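Local structure of phosphotriesterase family protein (Listeria monocytogenes serotype 4b str. H7858, 3PNZ) at residues His24-Trp32 and Tyr71-Ile81; Val259-Val269 and Lys316-Phe326. The protein probably hydrolyses phosphorylated sugar lactones, using a two-zinc site at the mouth of an amidohydrolase-fold barrel. All coordinates share one frame; numbering follows the deposited sequence.

Both contacts belong to one barrel of the TIM type, the amidohydrolase fold, and they lie on opposite sides of the chain's centre: their centres are about 27 Å apart and their nearest atoms about 11 Å, so they do not touch. They follow in series along the chain, contact 1 closing before contact 2 opens. In contact 1 the loop after strand 19-23 meets the loop that leads into helix 75-85, beside the zinc site. Contact 2 sets strand 267-269 against the last helix, 310-325. Strand 19-23 relates the two: His24 directly follows it, while Leu268, Pro322 and Phe326 touch its residues, which places contact 2 at the closure of the barrel.

Contact 1 of 2, residues His24-Trp32 and Tyr71-Ile81; sequences HIVCVPAYW and YGRRVLDVAQI. With ZN (zinc ion), chain I.
At the zinc site, the segment that carries His24 just past strand 19-23 packs against residues 71-81, the loop and first turns of helix 75-85. His24 NE2 binds zinc at 2.1 Å in a site that also takes His22, Asp272 and the carboxylated Lys154; its ND1 is hydrogen-bonded to Thr67, which fixes the ring's rotation. Tyr71 CE2 lies over the rim of one imidazole face, the two ring planes being inclined by 43°. One face of the phenol receives Pro29 CG, 3.5 Å from the ring centroid and only 10° off the normal, a CH-pi contact. Cys27 SG, placed between backbone N and carbonyl carbon, approaches the same ring obliquely, 3.9 Å from Tyr71 CE2. Trp32 NE1 and Tyr71 OH share a water, weakly on the tyrosine side. A single direct hydrogen bond joins the backbones, from Val28 N to Gly72 O at 2.8 Å, nearly straight at 169° and on a lone pair. Two waters extend this link, one between Val26 O and Arg74 N, the other between Val28 O and Arg74 NH1. Val28 CG2 lies over the rim of one face of the Arg74 guanidinium, whose NH1 also bonds Arg73 O. Farther along, Val26 CG1 meets Arg74 CB at 3.5 Å, its CG2 meets Ile81 CD1 at 3.6 Å, and Ile25 CD1 reaches Val78 CG1 at 4.0 Å. Polar and aromatic contacts near the metal thus give way to aliphatic ones with helix 75-85, while His22 and His24 form the His-X-His motif of the amidohydrolase fold, at the end of the first barrel strand.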
loop_
_atom_site.group_PDB
_atom_site.type_symbol
_atom_site.label_atom_id
_atom_site.label_comp_id
_atom_site.label_asym_id
_atom_site.label_seq_id
_atom_site.Cartn_x
_atom_site.Cartn_y
_atom_site.Cartn_z
ATOM N N HIS A 24 3.584 -6.171 -2.079
ATOM C CA HIS A 24 4.594 -6.679 -1.143
ATOM C C HIS A 24 5.643 -7.410 -1.954
ATOM O O HIS A 24 5.333 -7.969 -2.995
ATOM C CB HIS A 24 3.959 -7.592 -0.095
ATOM C CG HIS A 24 2.884 -6.909 0.683
ATOM N ND1 HIS A 24 3.148 -6.135 1.789
ATOM C CD2 HIS A 24 1.551 -6.818 0.467
ATOM C CE1 HIS A 24 2.021 -5.621 2.246
ATOM N NE2 HIS A 24 1.038 -6.017 1.457
ATOM N N ILE A 25 6.894 -7.372 -1.502
ATOM C CA ILE A 25 7.991 -7.873 -2.326
ATOM C C ILE A 25 8.817 -8.929 -1.598
ATOM O O ILE A 25 8.936 -10.071 -2.056
ATOM C CB ILE A 25 8.901 -6.719 -2.788
ATOM C CG1 ILE A 25 8.073 -5.664 -3.515
ATOM C CG2 ILE A 25 10.000 -7.250 -3.708
ATOM C CD1 ILE A 25 8.846 -4.373 -3.814
ATOM N N VAL A 26 9.382 -8.549 -0.462
ATOM C CA VAL A 26 10.057 -9.500 0.414
ATOM C C VAL A 26 9.620 -9.210 1.837
ATOM O O VAL A 26 9.855 -8.116 2.359
ATOM C CB VAL A 26 11.603 -9.376 0.329
ATOM C CG1 VAL A 26 12.272 -10.461 1.175
ATOM C CG2 VAL A 26 12.065 -9.467 -1.114
ATOM N N CYS A 27 8.967 -10.179 2.471
ATOM C CA CYS A 27 8.463 -9.956 3.816
ATOM C C CYS A 27 8.204 -11.267 4.536
ATOM O O CYS A 27 7.818 -12.262 3.920
ATOM C CB CYS A 27 7.193 -9.096 3.789
ATOM S SG CYS A 27 5.898 -9.704 2.678
ATOM N N VAL A 28 8.414 -11.254 5.847
ATOM C CA VAL A 28 8.226 -12.437 6.678
ATOM C C VAL A 28 7.444 -12.041 7.933
ATOM O O VAL A 28 8.006 -11.934 9.021
ATOM C CB VAL A 28 9.584 -13.065 7.060
ATOM C CG1 VAL A 28 9.381 -14.423 7.755
ATOM C CG2 VAL A 28 10.456 -13.218 5.832
ATOM N N PRO A 29 6.133 -11.796 7.775
ATOM C CA PRO A 29 5.255 -11.333 8.855
ATOM C C PRO A 29 5.354 -12.236 10.082
ATOM O O PRO A 29 5.133 -13.437 9.955
ATOM C CB PRO A 29 3.849 -11.458 8.252
ATOM C CG PRO A 29 4.035 -11.501 6.790
ATOM C CD PRO A 29 5.428 -11.975 6.495
ATOM N N ALA A 30 5.681 -11.676 11.241
ATOM C CA ALA A 30 5.870 -12.486 12.442
ATOM C C ALA A 30 4.626 -13.300 12.761
ATOM O O ALA A 30 4.701 -14.501 13.011
ATOM C CB ALA A 30 6.236 -11.606 13.624
ATOM N N TYR A 31 3.480 -12.633 12.753
ATOM C CA TYR A 31 2.218 -13.280 13.082
ATOM C C TYR A 31 2.000 -14.553 12.258
ATOM O O TYR A 31 1.574 -15.581 12.790
ATOM C CB TYR A 31 1.060 -12.301 12.892
ATOM C CG TYR A 31 -0.289 -12.920 13.137
ATOM C CD1 TYR A 31 -0.883 -12.862 14.389
ATOM C CD2 TYR A 31 -0.961 -13.583 12.119
ATOM C CE1 TYR A 31 -2.119 -13.435 14.617
ATOM C CE2 TYR A 31 -2.190 -14.158 12.339
ATOM C CZ TYR A 31 -2.765 -14.084 13.588
ATOM O OH TYR A 31 -3.999 -14.655 13.807
ATOM N N TRP A 32 2.305 -14.489 10.965
ATOM C CA TRP A 32 2.098 -15.637 10.085
ATOM C C TRP A 32 3.213 -16.679 10.202
ATOM O O TRP A 32 2.948 -17.885 10.191
ATOM C CB TRP A 32 1.918 -15.182 8.634
ATOM C CG TRP A 32 0.633 -14.439 8.419
ATOM C CD1 TRP A 32 0.482 -13.170 7.928
ATOM C CD2 TRP A 32 -0.687 -14.921 8.694
ATOM N NE1 TRP A 32 -0.853 -12.837 7.882
ATOM C CE2 TRP A 32 -1.590 -13.895 8.345
ATOM C CE3 TRP A 32 -1.193 -16.125 9.200
ATOM C CZ2 TRP A 32 -2.968 -14.036 8.484
ATOM C CZ3 TRP A 32 -2.567 -16.261 9.340
ATOM C CH2 TRP A 32 -3.436 -15.222 8.986
ATOM N N TYR A 71 4.660 -6.281 9.607
ATOM C CA TYR A 71 4.544 -7.270 8.544
ATOM C C TYR A 71 5.905 -7.839 8.119
ATOM O O TYR A 71 6.057 -8.351 7.010
ATOM C CB TYR A 71 3.776 -6.684 7.345
ATOM C CG TYR A 71 2.977 -7.719 6.586
ATOM C CD1 TYR A 71 1.851 -8.301 7.153
ATOM C CD2 TYR A 71 3.354 -8.121 5.315
ATOM C CE1 TYR A 71 1.117 -9.260 6.472
ATOM C CE2 TYR A 71 2.622 -9.086 4.620
ATOM C CZ TYR A 71 1.505 -9.647 5.211
ATOM O OH TYR A 71 0.771 -10.600 4.535
ATOM N N GLY A 72 6.888 -7.742 9.014
ATOM C CA GLY A 72 8.174 -8.401 8.827
ATOM C C GLY A 72 8.981 -7.931 7.632
ATOM O O GLY A 72 9.304 -8.707 6.738
ATOM N N ARG A 73 9.340 -6.653 7.628
ATOM C CA ARG A 73 10.069 -6.092 6.507
ATOM C C ARG A 73 11.425 -6.764 6.309
ATOM O O ARG A 73 12.065 -7.201 7.269
ATOM C CB ARG A 73 10.294 -4.595 6.704
ATOM C CG ARG A 73 9.039 -3.769 6.954
ATOM C CD ARG A 73 9.404 -2.317 6.716
ATOM N NE ARG A 73 8.382 -1.328 7.039
ATOM C CZ ARG A 73 8.362 -0.610 8.160
ATOM N NH1 ARG A 73 9.275 -0.809 9.109
ATOM N NH2 ARG A 73 7.420 0.300 8.343
ATOM N N ARG A 74 11.836 -6.840 5.048
ATOM C CA ARG A 74 13.199 -7.198 4.673
ATOM C C ARG A 74 13.735 -6.070 3.786
ATOM O O ARG A 74 13.935 -6.242 2.581
ATOM C CB ARG A 74 13.209 -8.542 3.937
ATOM C CG ARG A 74 12.852 -9.734 4.822
ATOM C CD ARG A 74 13.793 -9.793 6.012
ATOM N NE ARG A 74 13.647 -10.996 6.829
ATOM C CZ ARG A 74 12.861 -11.100 7.898
ATOM N NH1 ARG A 74 12.105 -10.078 8.297
ATOM N NH2 ARG A 74 12.824 -12.241 8.572
ATOM N N VAL A 75 13.938 -4.905 4.395
ATOM C CA VAL A 75 14.250 -3.685 3.655
ATOM C C VAL A 75 15.525 -3.797 2.821
ATOM O O VAL A 75 15.569 -3.328 1.683
ATOM C CB VAL A 75 14.343 -2.469 4.596
ATOM C CG1 VAL A 75 14.705 -1.208 3.818
ATOM C CG2 VAL A 75 13.023 -2.280 5.334
ATOM N N LEU A 76 16.564 -4.416 3.372
ATOM C CA LEU A 76 17.810 -4.541 2.621
ATOM C C LEU A 76 17.635 -5.388 1.362
ATOM O O LEU A 76 18.235 -5.101 0.329
ATOM C CB LEU A 76 18.942 -5.088 3.500
ATOM C CG LEU A 76 19.334 -4.182 4.671
ATOM C CD1 LEU A 76 20.385 -4.850 5.549
ATOM C CD2 LEU A 76 19.824 -2.834 4.159
ATOM N N ASP A 77 16.803 -6.427 1.440
ATOM C CA ASP A 77 16.551 -7.275 0.277
ATOM C C ASP A 77 15.778 -6.506 -0.789
ATOM O O ASP A 77 16.065 -6.610 -1.979
ATOM C CB ASP A 77 15.763 -8.531 0.677
ATOM C CG ASP A 77 16.589 -9.510 1.501
ATOM O OD1 ASP A 77 17.706 -9.865 1.067
ATOM O OD2 ASP A 77 16.116 -9.938 2.575
ATOM N N VAL A 78 14.778 -5.747 -0.358
ATOM C CA VAL A 78 14.001 -4.941 -1.293
ATOM C C VAL A 78 14.872 -3.866 -1.951
ATOM O O VAL A 78 14.777 -3.627 -3.152
ATOM C CB VAL A 78 12.766 -4.320 -0.601
ATOM C CG1 VAL A 78 12.031 -3.378 -1.543
ATOM C CG2 VAL A 78 11.831 -5.434 -0.113
ATOM N N ALA A 79 15.732 -3.231 -1.164
ATOM C CA ALA A 79 16.662 -2.245 -1.708
ATOM C C ALA A 79 17.576 -2.881 -2.752
ATOM O O ALA A 79 17.824 -2.298 -3.806
ATOM C CB ALA A 79 17.484 -1.600 -0.589
ATOM N N GLN A 80 18.057 -4.089 -2.470
ATOM C CA GLN A 80 18.927 -4.784 -3.414
ATOM C C GLN A 80 18.193 -5.110 -4.716
ATOM O O GLN A 80 18.752 -4.984 -5.802
ATOM C CB GLN A 80 19.515 -6.053 -2.787
ATOM C CG GLN A 80 20.550 -6.734 -3.665
ATOM C CD GLN A 80 21.781 -5.867 -3.881
ATOM O OE1 GLN A 80 22.151 -5.071 -3.016
ATOM N NE2 GLN A 80 22.415 -6.012 -5.040
ATOM N N ILE A 81 16.927 -5.509 -4.606
ATOM C CA ILE A 81 16.115 -5.775 -5.789
ATOM C C ILE A 81 15.937 -4.515 -6.631
ATOM O O ILE A 81 16.062 -4.549 -7.856
ATOM C CB ILE A 81 14.732 -6.344 -5.395
ATOM C CG1 ILE A 81 14.902 -7.717 -4.729
ATOM C CG2 ILE A 81 13.832 -6.456 -6.616
ATOM C CD1 ILE A 81 13.605 -8.332 -4.192
HETATM ZN ZN ZN I . -0.927 -5.272 1.458
HETATM O O HOH W 1 10.070 -5.378 3.247
HETATM O O HOH W 2 10.324 -11.383 10.277
HETATM O O HOH W 3 -2.203 -10.973 6.007
#

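Contact 2 of 2, residues Val259-Val269 and Lys316-Phe326; sequences VSEGFEDQILV and KFFVDNPARCF
Strand 267-269 and helix 316-325 approach to 6.8 Å between axes at 120°, with Leu268 and Phe317 nearest by CA, 5.1 Å apart. The Asn321 amide links the turn to the start of the strand: ND2 gives one bond to Glu264 O at 2.8 Å and a straighter one, 175°, to Ile267 O at 2.9 Å. Both acceptors lie near the amide plane, so the pair fixes its rotation. Arg324 NH2 reaches Asp265 O at 2.9 Å from above the carbonyl plane, its chain bent at chi3 (71°). Lys316, extended beyond CG, brings NZ between two carboxylates, 2.7 Å from Glu264 OE2 on its anti side and 2.8 Å from Asp265 OD1 on its syn lone pair. Beneath this polar layer Ile267 CG2 lies over one face of Phe317, 3.9 Å from the centroid. Val269 CG1 meets Phe318 CZ, and Leu268 CD2 packs on Pro322. The carbonyls of Glu264, Asp265 and Ile267 each receive a helix side-chain donor, while one ammonium balances two acids, which probably lowers their mutual repulsion and keeps Lys316 charged.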
loop_
_atom_site.group_PDB
_atom_site.type_symbol
_atom_site.label_atom_id
_atom_site.label_comp_id
_atom_site.label_asym_id
_atom_site.label_seq_id
_atom_site.Cartn_x
_atom_site.Cartn_y
_atom_site.Cartn_z
ATOM N N VAL A 259 -15.649 6.218 -12.498
ATOM C CA VAL A 259 -15.291 7.049 -13.654
ATOM C C VAL A 259 -16.525 7.798 -14.149
ATOM O O VAL A 259 -16.478 9.009 -14.385
ATOM C CB VAL A 259 -14.644 6.244 -14.796
ATOM C CG1 VAL A 259 -14.426 7.133 -16.026
ATOM C CG2 VAL A 259 -13.318 5.640 -14.345
ATOM N N SER A 260 -17.646 7.094 -14.274
ATOM C CA SER A 260 -18.864 7.732 -14.761
ATOM C C SER A 260 -19.346 8.857 -13.840
ATOM O O SER A 260 -20.014 9.788 -14.288
ATOM C CB SER A 260 -19.978 6.697 -14.995
ATOM O OG SER A 260 -20.559 6.303 -13.763
ATOM N N GLU A 261 -19.007 8.781 -12.555
ATOM C CA GLU A 261 -19.450 9.796 -11.611
ATOM C C GLU A 261 -18.440 10.937 -11.453
ATOM O O GLU A 261 -18.644 11.841 -10.641
ATOM C CB GLU A 261 -19.777 9.161 -10.253
ATOM C CG GLU A 261 -21.005 8.255 -10.301
ATOM C CD GLU A 261 -22.303 9.044 -10.427
ATOM O OE1 GLU A 261 -22.458 10.061 -9.721
ATOM O OE2 GLU A 261 -23.172 8.651 -11.230
ATOM N N GLY A 262 -17.359 10.881 -12.229
ATOM C CA GLY A 262 -16.394 11.969 -12.292
ATOM C C GLY A 262 -15.164 11.822 -11.411
ATOM O O GLY A 262 -14.448 12.796 -11.170
ATOM N N PHE A 263 -14.909 10.611 -10.925
ATOM C CA PHE A 263 -13.827 10.397 -9.975
ATOM C C PHE A 263 -12.620 9.662 -10.555
ATOM O O PHE A 263 -11.830 9.082 -9.812
ATOM C CB PHE A 263 -14.362 9.642 -8.743
ATOM C CG PHE A 263 -15.462 10.368 -8.026
ATOM C CD1 PHE A 263 -15.191 11.518 -7.298
ATOM C CD2 PHE A 263 -16.771 9.906 -8.074
ATOM C CE1 PHE A 263 -16.207 12.200 -6.628
ATOM C CE2 PHE A 263 -17.786 10.581 -7.406
ATOM C CZ PHE A 263 -17.507 11.725 -6.684
ATOM N N GLU A 264 -12.449 9.700 -11.873
ATOM C CA GLU A 264 -11.373 8.927 -12.487
ATOM C C GLU A 264 -9.981 9.299 -11.968
ATOM O O GLU A 264 -9.071 8.474 -11.993
ATOM C CB GLU A 264 -11.418 9.034 -14.013
ATOM C CG GLU A 264 -11.042 10.406 -14.559
ATOM C CD GLU A 264 -11.478 10.567 -16.003
ATOM O OE1 GLU A 264 -12.656 10.270 -16.302
ATOM O OE2 GLU A 264 -10.646 10.978 -16.840
ATOM N N ASP A 265 -9.813 10.533 -11.502
ATOM C CA ASP A 265 -8.501 11.003 -11.069
ATOM C C ASP A 265 -8.118 10.472 -9.685
ATOM O O ASP A 265 -7.026 10.747 -9.179
ATOM C CB ASP A 265 -8.476 12.531 -11.038
ATOM C CG ASP A 265 -8.568 13.155 -12.420
ATOM O OD1 ASP A 265 -8.265 12.470 -13.416
ATOM O OD2 ASP A 265 -8.935 14.349 -12.497
ATOM N N GLN A 266 -9.025 9.726 -9.056
ATOM C CA GLN A 266 -8.781 9.245 -7.698
ATOM C C GLN A 266 -8.531 7.742 -7.623
ATOM O O GLN A 266 -8.272 7.209 -6.540
ATOM C CB GLN A 266 -9.940 9.633 -6.774
ATOM C CG GLN A 266 -9.947 11.119 -6.437
ATOM C CD GLN A 266 -11.294 11.603 -5.934
ATOM O OE1 GLN A 266 -11.938 12.438 -6.571
ATOM N NE2 GLN A 266 -11.726 11.086 -4.786
ATOM N N ILE A 267 -8.601 7.070 -8.768
ATOM C CA ILE A 267 -8.471 5.605 -8.810
ATOM C C ILE A 267 -7.017 5.124 -8.909
ATOM O O ILE A 267 -6.244 5.582 -9.760
ATOM C CB ILE A 267 -9.322 5.016 -9.946
ATOM C CG1 ILE A 267 -10.799 5.329 -9.678
ATOM C CG2 ILE A 267 -9.076 3.500 -10.077
ATOM C CD1 ILE A 267 -11.699 5.100 -10.850
ATOM N N LEU A 268 -6.641 4.212 -8.016
ATOM C CA LEU A 268 -5.333 3.559 -8.068
ATOM C C LEU A 268 -5.558 2.066 -8.213
ATOM O O LEU A 268 -6.603 1.558 -7.805
ATOM C CB LEU A 268 -4.548 3.817 -6.786
ATOM C CG LEU A 268 -4.265 5.272 -6.414
ATOM C CD1 LEU A 268 -3.636 5.344 -5.024
ATOM C CD2 LEU A 268 -3.375 5.907 -7.478
ATOM N N VAL A 269 -4.578 1.365 -8.780
ATOM C CA VAL A 269 -4.720 -0.062 -9.077
ATOM C C VAL A 269 -3.460 -0.839 -8.709
ATOM O O VAL A 269 -2.337 -0.379 -8.929
ATOM C CB VAL A 269 -5.043 -0.305 -10.581
ATOM C CG1 VAL A 269 -5.117 -1.803 -10.887
ATOM C CG2 VAL A 269 -6.347 0.393 -10.972
ATOM N N LYS A 316 -4.195 7.305 -16.435
ATOM C CA LYS A 316 -4.518 7.892 -15.141
ATOM C C LYS A 316 -4.272 6.920 -13.989
ATOM O O LYS A 316 -3.601 7.279 -13.024
ATOM C CB LYS A 316 -5.950 8.431 -15.112
ATOM C CG LYS A 316 -6.133 9.602 -16.065
ATOM C CD LYS A 316 -7.429 10.330 -15.859
ATOM C CE LYS A 316 -7.348 11.725 -16.493
ATOM N NZ LYS A 316 -8.565 12.504 -16.201
ATOM N N PHE A 317 -4.785 5.690 -14.090
ATOM C CA PHE A 317 -4.687 4.770 -12.956
ATOM C C PHE A 317 -3.239 4.432 -12.589
ATOM O O PHE A 317 -2.919 4.274 -11.409
ATOM C CB PHE A 317 -5.458 3.457 -13.200
ATOM C CG PHE A 317 -6.914 3.649 -13.524
ATOM C CD1 PHE A 317 -7.551 4.855 -13.266
ATOM C CD2 PHE A 317 -7.644 2.618 -14.097
ATOM C CE1 PHE A 317 -8.888 5.027 -13.573
ATOM C CE2 PHE A 317 -8.988 2.784 -14.399
ATOM C CZ PHE A 317 -9.607 3.985 -14.142
ATOM N N PHE A 318 -2.372 4.297 -13.591
ATOM C CA PHE A 318 -1.012 3.821 -13.337
ATOM C C PHE A 318 0.068 4.884 -13.452
ATOM O O PHE A 318 1.206 4.640 -13.054
ATOM C CB PHE A 318 -0.661 2.650 -14.261
ATOM C CG PHE A 318 -1.546 1.451 -14.074
ATOM C CD1 PHE A 318 -1.297 0.548 -13.049
ATOM C CD2 PHE A 318 -2.626 1.236 -14.911
ATOM C CE1 PHE A 318 -2.107 -0.565 -12.866
ATOM C CE2 PHE A 318 -3.443 0.130 -14.728
ATOM C CZ PHE A 318 -3.180 -0.765 -13.703
ATOM N N VAL A 319 -0.270 6.044 -14.008
ATOM C CA VAL A 319 0.730 7.106 -14.145
ATOM C C VAL A 319 0.301 8.409 -13.477
ATOM O O VAL A 319 0.903 8.820 -12.494
ATOM C CB VAL A 319 1.100 7.387 -15.617
ATOM C CG1 VAL A 319 2.170 8.484 -15.682
ATOM C CG2 VAL A 319 1.584 6.120 -16.303
ATOM N N ASP A 320 -0.738 9.053 -13.998
ATOM C CA ASP A 320 -1.121 10.377 -13.501
ATOM C C ASP A 320 -1.557 10.356 -12.035
ATOM O O ASP A 320 -1.109 11.176 -11.243
ATOM C CB ASP A 320 -2.227 10.992 -14.360
ATOM C CG ASP A 320 -1.807 11.187 -15.808
ATOM O OD1 ASP A 320 -0.594 11.185 -16.084
ATOM O OD2 ASP A 320 -2.696 11.336 -16.669
ATOM N N ASN A 321 -2.419 9.404 -11.679
ATOM C CA ASN A 321 -2.960 9.355 -10.320
ATOM C C ASN A 321 -1.905 9.037 -9.249
ATOM O O ASN A 321 -1.842 9.716 -8.224
ATOM C CB ASN A 321 -4.187 8.413 -10.241
ATOM C CG ASN A 321 -5.345 8.885 -11.123
ATOM O OD1 ASN A 321 -5.295 9.972 -11.714
ATOM N ND2 ASN A 321 -6.406 8.085 -11.196
ATOM N N PRO A 322 -1.074 8.006 -9.472
ATOM C CA PRO A 322 0.012 7.776 -8.506
ATOM C C PRO A 322 0.969 8.968 -8.396
ATOM O O PRO A 322 1.477 9.243 -7.315
ATOM C CB PRO A 322 0.753 6.560 -9.081
ATOM C CG PRO A 322 -0.274 5.845 -9.907
ATOM C CD PRO A 322 -1.179 6.919 -10.465
ATOM N N ALA A 323 1.215 9.666 -9.498
ATOM C CA ALA A 323 2.095 10.840 -9.436
ATOM C C ALA A 323 1.493 11.946 -8.570
ATOM O O ALA A 323 2.220 12.690 -7.914
ATOM C CB ALA A 323 2.400 11.354 -10.833
ATOM N N ARG A 324 0.170 12.062 -8.564
ATOM C CA ARG A 324 -0.498 13.030 -7.707
ATOM C C ARG A 324 -0.556 12.552 -6.252
ATOM O O ARG A 324 -0.314 13.322 -5.319
ATOM C CB ARG A 324 -1.907 13.343 -8.229
ATOM C CG ARG A 324 -2.628 14.432 -7.427
ATOM C CD ARG A 324 -3.873 14.984 -8.131
ATOM N NE ARG A 324 -4.987 14.033 -8.182
ATOM C CZ ARG A 324 -5.985 13.990 -7.299
ATOM N NH1 ARG A 324 -6.023 14.839 -6.276
ATOM N NH2 ARG A 324 -6.952 13.085 -7.433
ATOM N N CYS A 325 -0.847 11.269 -6.066
ATOM C CA CYS A 325 -1.056 10.723 -4.728
ATOM C C CYS A 325 0.229 10.642 -3.903
ATOM O O CYS A 325 0.250 11.035 -2.738
ATOM C CB CYS A 325 -1.726 9.344 -4.814
ATOM S SG CYS A 325 -1.991 8.546 -3.199
ATOM N N PHE A 326 1.308 10.159 -4.512
ATOM C CA PHE A 326 2.492 9.807 -3.737
ATOM C C PHE A 326 3.520 10.930 -3.557
ATOM O O PHE A 326 4.564 10.721 -2.952
ATOM C CB PHE A 326 3.127 8.531 -4.294
ATOM C CG PHE A 326 2.216 7.340 -4.190
ATOM C CD1 PHE A 326 1.906 6.805 -2.946
ATOM C CD2 PHE A 326 1.631 6.793 -5.326
ATOM C CE1 PHE A 326 1.041 5.719 -2.838
ATOM C CE2 PHE A 326 0.767 5.707 -5.222
ATOM C CZ PHE A 326 0.482 5.175 -3.979
HETATM O O HOH W 4 -5.328 12.072 -13.554
HETATM O O HOH W 5 -1.961 2.543 -9.540
#